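Local atomic coordinates of tryptophane-5-halogenase (Microbispora sp. ATCC PTA-5024, PDB entry 5UAO), a protein that chlorinates a tryptophan of the lanthipeptide NAI-107 at its indole C5, probably using reduced FAD as flavin-dependent halogenases do. Residues 162-174 / 518-530. Residues are numbered along the deposited sequence; the frame is centred on the assembly and turned at random.
Sequences GHVSLMKYLPFAY and LNAELLSDSDSWA
Trp529 lies flat beneath Pro171, whose CA stands 3.5 Å from the centroid of the indole five-membered ring and only 14° off its normal; Ala530 CB backs the opposite face. With CG set between backbone N and carbonyl carbon (chi1 72°), the indole swings under the 167-172 loop, and NE1 donates in the ring plane to Met167 O at 3.0 Å, a somewhat bent bond. That carbonyl also accepts from Leu170 N. The six-membered ring turns its edge to the face of Phe172, planes at 81°, while Leu522 CD2 meets the Phe172 edge at CZ, 3.8 Å away. Trp529 N gives a straighter bond of 2.8 Å to Lys168 O. Lys168 passes its CG over the Tyr169 ring, then bends at chi3 and chi4 to bring NZ 2.9 Å from Asp525 OD2, just past the end of helix 517-524; NZ also donates to Tyr169 OH. Replacing the indole of Trp529 by an alanine is likely to leave Met167 O without its indole donor and open a gap under Pro171 and beside Phe172. One turn earlier in the helix, Glu521 OE2 accepts from two waters that carry it to the backbone of Ser165; Ser165 OG itself bonds Tyr512. Held by both faces and its N-H, the indole has little freedom to turn against the loop between strands 162-165 and 173-175, while Asp525 probably balances the Lys168 charge.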
loop_
_atom_site.group_PDB
_atom_site.type_symbol
_atom_site.label_atom_id
_atom_site.label_comp_id
_atom_site.label_asym_id
_atom_site.label_seq_id
_atom_site.Cartn_x
_atom_site.Cartn_y
_atom_site.Cartn_z
ATOM N N GLY A 162 39.948 14.788 13.512
ATOM C CA GLY A 162 39.118 14.281 12.422
ATOM C C GLY A 162 37.820 15.029 12.186
ATOM O O GLY A 162 37.679 16.218 12.510
ATOM N N HIS A 163 36.892 14.298 11.587
ATOM C CA HIS A 163 35.545 14.778 11.298
ATOM C C HIS A 163 34.601 13.734 11.754
ATOM O O HIS A 163 34.873 12.544 11.656
ATOM C CB HIS A 163 35.358 15.001 9.810
ATOM C CG HIS A 163 35.958 16.275 9.343
ATOM N ND1 HIS A 163 37.176 16.328 8.714
ATOM C CD2 HIS A 163 35.540 17.558 9.470
ATOM C CE1 HIS A 163 37.481 17.589 8.458
ATOM N NE2 HIS A 163 36.499 18.355 8.895
ATOM N N VAL A 164 33.495 14.176 12.308
ATOM C CA VAL A 164 32.449 13.312 12.711
ATOM C C VAL A 164 31.273 13.759 11.821
ATOM O O VAL A 164 30.902 14.957 11.803
ATOM C CB VAL A 164 32.185 13.554 14.195
ATOM C CG1 VAL A 164 30.910 12.856 14.671
ATOM C CG2 VAL A 164 33.410 13.107 15.021
ATOM N N SER A 165 30.728 12.832 11.052
ATOM C CA SER A 165 29.578 13.157 10.225
ATOM C C SER A 165 28.349 12.411 10.710
ATOM O O SER A 165 28.364 11.195 10.891
ATOM C CB SER A 165 29.853 12.872 8.728
ATOM O OG SER A 165 28.609 12.851 8.014
ATOM N N LEU A 166 27.254 13.128 10.896
ATOM C CA LEU A 166 25.975 12.493 11.104
ATOM C C LEU A 166 25.119 12.303 9.847
ATOM O O LEU A 166 23.936 11.981 9.937
ATOM C CB LEU A 166 25.203 13.275 12.138
ATOM C CG LEU A 166 25.951 13.584 13.453
ATOM C CD1 LEU A 166 24.995 14.284 14.396
ATOM C CD2 LEU A 166 26.473 12.316 14.116
ATOM N N MET A 167 25.726 12.448 8.693
ATOM C CA MET A 167 25.027 12.265 7.413
ATOM C C MET A 167 24.438 10.854 7.298
ATOM O O MET A 167 23.364 10.641 6.726
ATOM C CB MET A 167 25.977 12.597 6.259
ATOM C CG MET A 167 26.416 14.099 6.190
ATOM S SD MET A 167 25.130 15.316 5.737
ATOM C CE MET A 167 25.177 15.053 3.976
ATOM N N LYS A 168 25.105 9.888 7.914
ATOM C CA LYS A 168 24.645 8.494 7.838
ATOM C C LYS A 168 23.366 8.240 8.604
ATOM O O LYS A 168 22.680 7.245 8.353
ATOM C CB LYS A 168 25.740 7.543 8.316
ATOM C CG LYS A 168 26.024 7.641 9.825
ATOM C CD LYS A 168 27.112 6.637 10.219
ATOM C CE LYS A 168 26.487 5.318 10.626
ATOM N NZ LYS A 168 27.283 4.662 11.705
ATOM N N TYR A 169 23.024 9.153 9.505
ATOM C CA TYR A 169 21.823 9.047 10.299
ATOM C C TYR A 169 20.667 9.841 9.738
ATOM O O TYR A 169 19.555 9.669 10.182
ATOM C CB TYR A 169 22.108 9.494 11.787
ATOM C CG TYR A 169 23.199 8.629 12.451
ATOM C CD1 TYR A 169 23.062 7.220 12.516
ATOM C CD2 TYR A 169 24.332 9.190 12.969
ATOM C CE1 TYR A 169 24.052 6.427 13.091
ATOM C CE2 TYR A 169 25.343 8.420 13.530
ATOM C CZ TYR A 169 25.192 7.028 13.602
ATOM O OH TYR A 169 26.196 6.225 14.118
ATOM N N LEU A 170 20.916 10.786 8.826
ATOM C CA LEU A 170 19.867 11.730 8.386
ATOM C C LEU A 170 19.790 11.766 6.823
ATOM O O LEU A 170 20.676 12.289 6.159
ATOM C CB LEU A 170 20.220 13.135 8.896
ATOM C CG LEU A 170 20.383 13.370 10.416
ATOM C CD1 LEU A 170 21.060 14.692 10.765
ATOM C CD2 LEU A 170 19.049 13.339 11.077
ATOM N N PRO A 171 18.729 11.218 6.241
ATOM C CA PRO A 171 18.584 11.103 4.766
ATOM C C PRO A 171 18.758 12.443 4.055
ATOM O O PRO A 171 18.310 13.461 4.576
ATOM C CB PRO A 171 17.186 10.574 4.610
ATOM C CG PRO A 171 17.020 9.721 5.826
ATOM C CD PRO A 171 17.628 10.536 6.938
ATOM N N PHE A 172 19.512 12.428 2.968
ATOM C CA PHE A 172 19.831 13.641 2.174
ATOM C C PHE A 172 20.014 13.220 0.731
ATOM O O PHE A 172 20.173 12.018 0.403
ATOM C CB PHE A 172 21.105 14.363 2.719
ATOM C CG PHE A 172 22.396 13.576 2.417
ATOM C CD1 PHE A 172 22.816 12.536 3.262
ATOM C CD2 PHE A 172 23.098 13.810 1.246
ATOM C CE1 PHE A 172 23.931 11.768 2.935
ATOM C CE2 PHE A 172 24.243 13.078 0.918
ATOM C CZ PHE A 172 24.662 12.051 1.781
ATOM N N ALA A 173 20.068 14.212 -0.161
ATOM C CA ALA A 173 20.134 13.959 -1.592
ATOM C C ALA A 173 21.200 14.832 -2.208
ATOM O O ALA A 173 21.944 15.544 -1.502
ATOM C CB ALA A 173 18.799 14.227 -2.228
ATOM N N TYR A 174 21.372 14.661 -3.512
ATOM C CA TYR A 174 22.359 15.408 -4.231
ATOM C C TYR A 174 21.723 16.491 -5.089
ATOM O O TYR A 174 20.620 16.335 -5.670
ATOM C CB TYR A 174 23.123 14.515 -5.180
ATOM C CG TYR A 174 23.984 13.408 -4.547
ATOM C CD1 TYR A 174 24.801 13.662 -3.458
ATOM C CD2 TYR A 174 24.048 12.141 -5.132
ATOM C CE1 TYR A 174 25.583 12.658 -2.909
ATOM C CE2 TYR A 174 24.888 11.133 -4.615
ATOM C CZ TYR A 174 25.640 11.408 -3.489
ATOM O OH TYR A 174 26.481 10.419 -2.965
ATOM N N LEU A 518 34.434 8.567 4.711
ATOM C CA LEU A 518 33.142 9.159 5.099
ATOM C C LEU A 518 31.948 8.607 4.275
ATOM O O LEU A 518 30.908 8.194 4.838
ATOM C CB LEU A 518 33.219 10.681 5.043
ATOM C CG LEU A 518 34.077 11.188 6.199
ATOM C CD1 LEU A 518 34.608 12.573 5.896
ATOM C CD2 LEU A 518 33.318 11.173 7.517
ATOM N N ASN A 519 32.115 8.613 2.959
ATOM C CA ASN A 519 31.158 7.968 2.090
ATOM C C ASN A 519 31.103 6.466 2.297
ATOM O O ASN A 519 30.018 5.899 2.224
ATOM C CB ASN A 519 31.424 8.295 0.620
ATOM C CG ASN A 519 30.650 9.557 0.167
ATOM O OD1 ASN A 519 29.539 9.811 0.632
ATOM N ND2 ASN A 519 31.279 10.359 -0.621
ATOM N N ALA A 520 32.254 5.816 2.562
ATOM C CA ALA A 520 32.217 4.372 2.761
ATOM C C ALA A 520 31.361 4.033 3.948
ATOM O O ALA A 520 30.649 3.033 3.914
ATOM C CB ALA A 520 33.627 3.776 2.966
ATOM N N GLU A 521 31.442 4.807 5.033
ATOM C CA GLU A 521 30.603 4.470 6.216
ATOM C C GLU A 521 29.106 4.704 5.926
ATOM O O GLU A 521 28.251 3.956 6.402
ATOM C CB GLU A 521 31.059 5.209 7.478
ATOM C CG GLU A 521 30.646 6.665 7.547
ATOM C CD GLU A 521 31.084 7.367 8.829
ATOM O OE1 GLU A 521 31.898 6.769 9.573
ATOM O OE2 GLU A 521 30.643 8.527 9.063
ATOM N N LEU A 522 28.818 5.711 5.103
ATOM C CA LEU A 522 27.418 6.015 4.664
ATOM C C LEU A 522 26.816 4.808 3.943
ATOM O O LEU A 522 25.674 4.395 4.198
ATOM C CB LEU A 522 27.412 7.235 3.736
ATOM C CG LEU A 522 26.063 7.555 3.078
ATOM C CD1 LEU A 522 25.006 7.931 4.070
ATOM C CD2 LEU A 522 26.268 8.644 2.031
ATOM N N LEU A 523 27.605 4.206 3.079
ATOM C CA LEU A 523 27.106 3.082 2.267
ATOM C C LEU A 523 27.253 1.676 2.879
ATOM O O LEU A 523 26.532 0.773 2.508
ATOM C CB LEU A 523 27.707 3.157 0.880
ATOM C CG LEU A 523 27.307 4.472 0.161
ATOM C CD1 LEU A 523 28.260 4.741 -0.999
ATOM C CD2 LEU A 523 25.901 4.452 -0.340
ATOM N N SER A 524 28.127 1.504 3.849
ATOM C CA SER A 524 28.325 0.172 4.406
ATOM C C SER A 524 27.746 0.009 5.797
ATOM O O SER A 524 27.252 -1.059 6.117
ATOM C CB SER A 524 29.806 -0.146 4.458
ATOM O OG SER A 524 30.476 0.776 5.295
ATOM N N ASP A 525 27.784 1.060 6.616
ATOM C CA ASP A 525 27.443 0.928 8.037
ATOM C C ASP A 525 26.006 0.440 8.260
ATOM O O ASP A 525 25.020 0.949 7.660
ATOM C CB ASP A 525 27.710 2.250 8.746
ATOM C CG ASP A 525 27.914 2.105 10.229
ATOM O OD1 ASP A 525 26.996 1.626 10.950
ATOM O OD2 ASP A 525 28.999 2.531 10.690
ATOM N N SER A 526 25.859 -0.553 9.150
ATOM C CA SER A 526 24.532 -1.155 9.399
ATOM C C SER A 526 23.585 -0.170 10.013
ATOM O O SER A 526 22.390 -0.313 9.839
ATOM C CB SER A 526 24.593 -2.439 10.281
ATOM O OG SER A 526 25.512 -2.279 11.356
ATOM N N ASP A 527 24.127 0.840 10.711
ATOM C CA ASP A 527 23.367 1.988 11.302
ATOM C C ASP A 527 22.936 3.112 10.303
ATOM O O ASP A 527 22.255 4.092 10.688
ATOM C CB ASP A 527 24.240 2.687 12.373
ATOM C CG ASP A 527 23.940 2.227 13.805
ATOM O OD1 ASP A 527 23.389 1.101 14.008
ATOM O OD2 ASP A 527 24.305 2.985 14.753
ATOM N N SER A 528 23.381 3.013 9.068
ATOM C CA SER A 528 23.198 4.130 8.118
ATOM C C SER A 528 21.885 4.009 7.383
ATOM O O SER A 528 21.456 2.921 7.005
ATOM C CB SER A 528 24.348 4.195 7.138
ATOM O OG SER A 528 24.058 5.015 6.023
ATOM N N TRP A 529 21.236 5.135 7.144
ATOM C CA TRP A 529 20.024 5.131 6.344
ATOM C C TRP A 529 20.291 4.619 4.916
ATOM O O TRP A 529 19.376 4.167 4.272
ATOM C CB TRP A 529 19.381 6.505 6.323
ATOM C CG TRP A 529 20.142 7.512 5.498
ATOM C CD1 TRP A 529 21.064 8.356 5.954
ATOM C CD2 TRP A 529 20.027 7.752 4.081
ATOM N NE1 TRP A 529 21.536 9.160 4.945
ATOM C CE2 TRP A 529 20.950 8.786 3.764
ATOM C CE3 TRP A 529 19.225 7.233 3.062
ATOM C CZ2 TRP A 529 21.152 9.262 2.445
ATOM C CZ3 TRP A 529 19.382 7.763 1.707
ATOM C CH2 TRP A 529 20.318 8.781 1.436
ATOM N N ALA A 530 21.538 4.651 4.450
ATOM C CA ALA A 530 21.874 4.296 3.058
ATOM C C ALA A 530 22.829 3.089 3.036
ATOM O O ALA A 530 23.497 2.833 2.010
ATOM C CB ALA A 530 22.525 5.486 2.352
HETATM O O HOH W 1 28.231 9.673 8.721
HETATM O O HOH W 2 31.611 10.076 10.858
HETATM O O HOH W 3 27.374 11.076 -0.464
#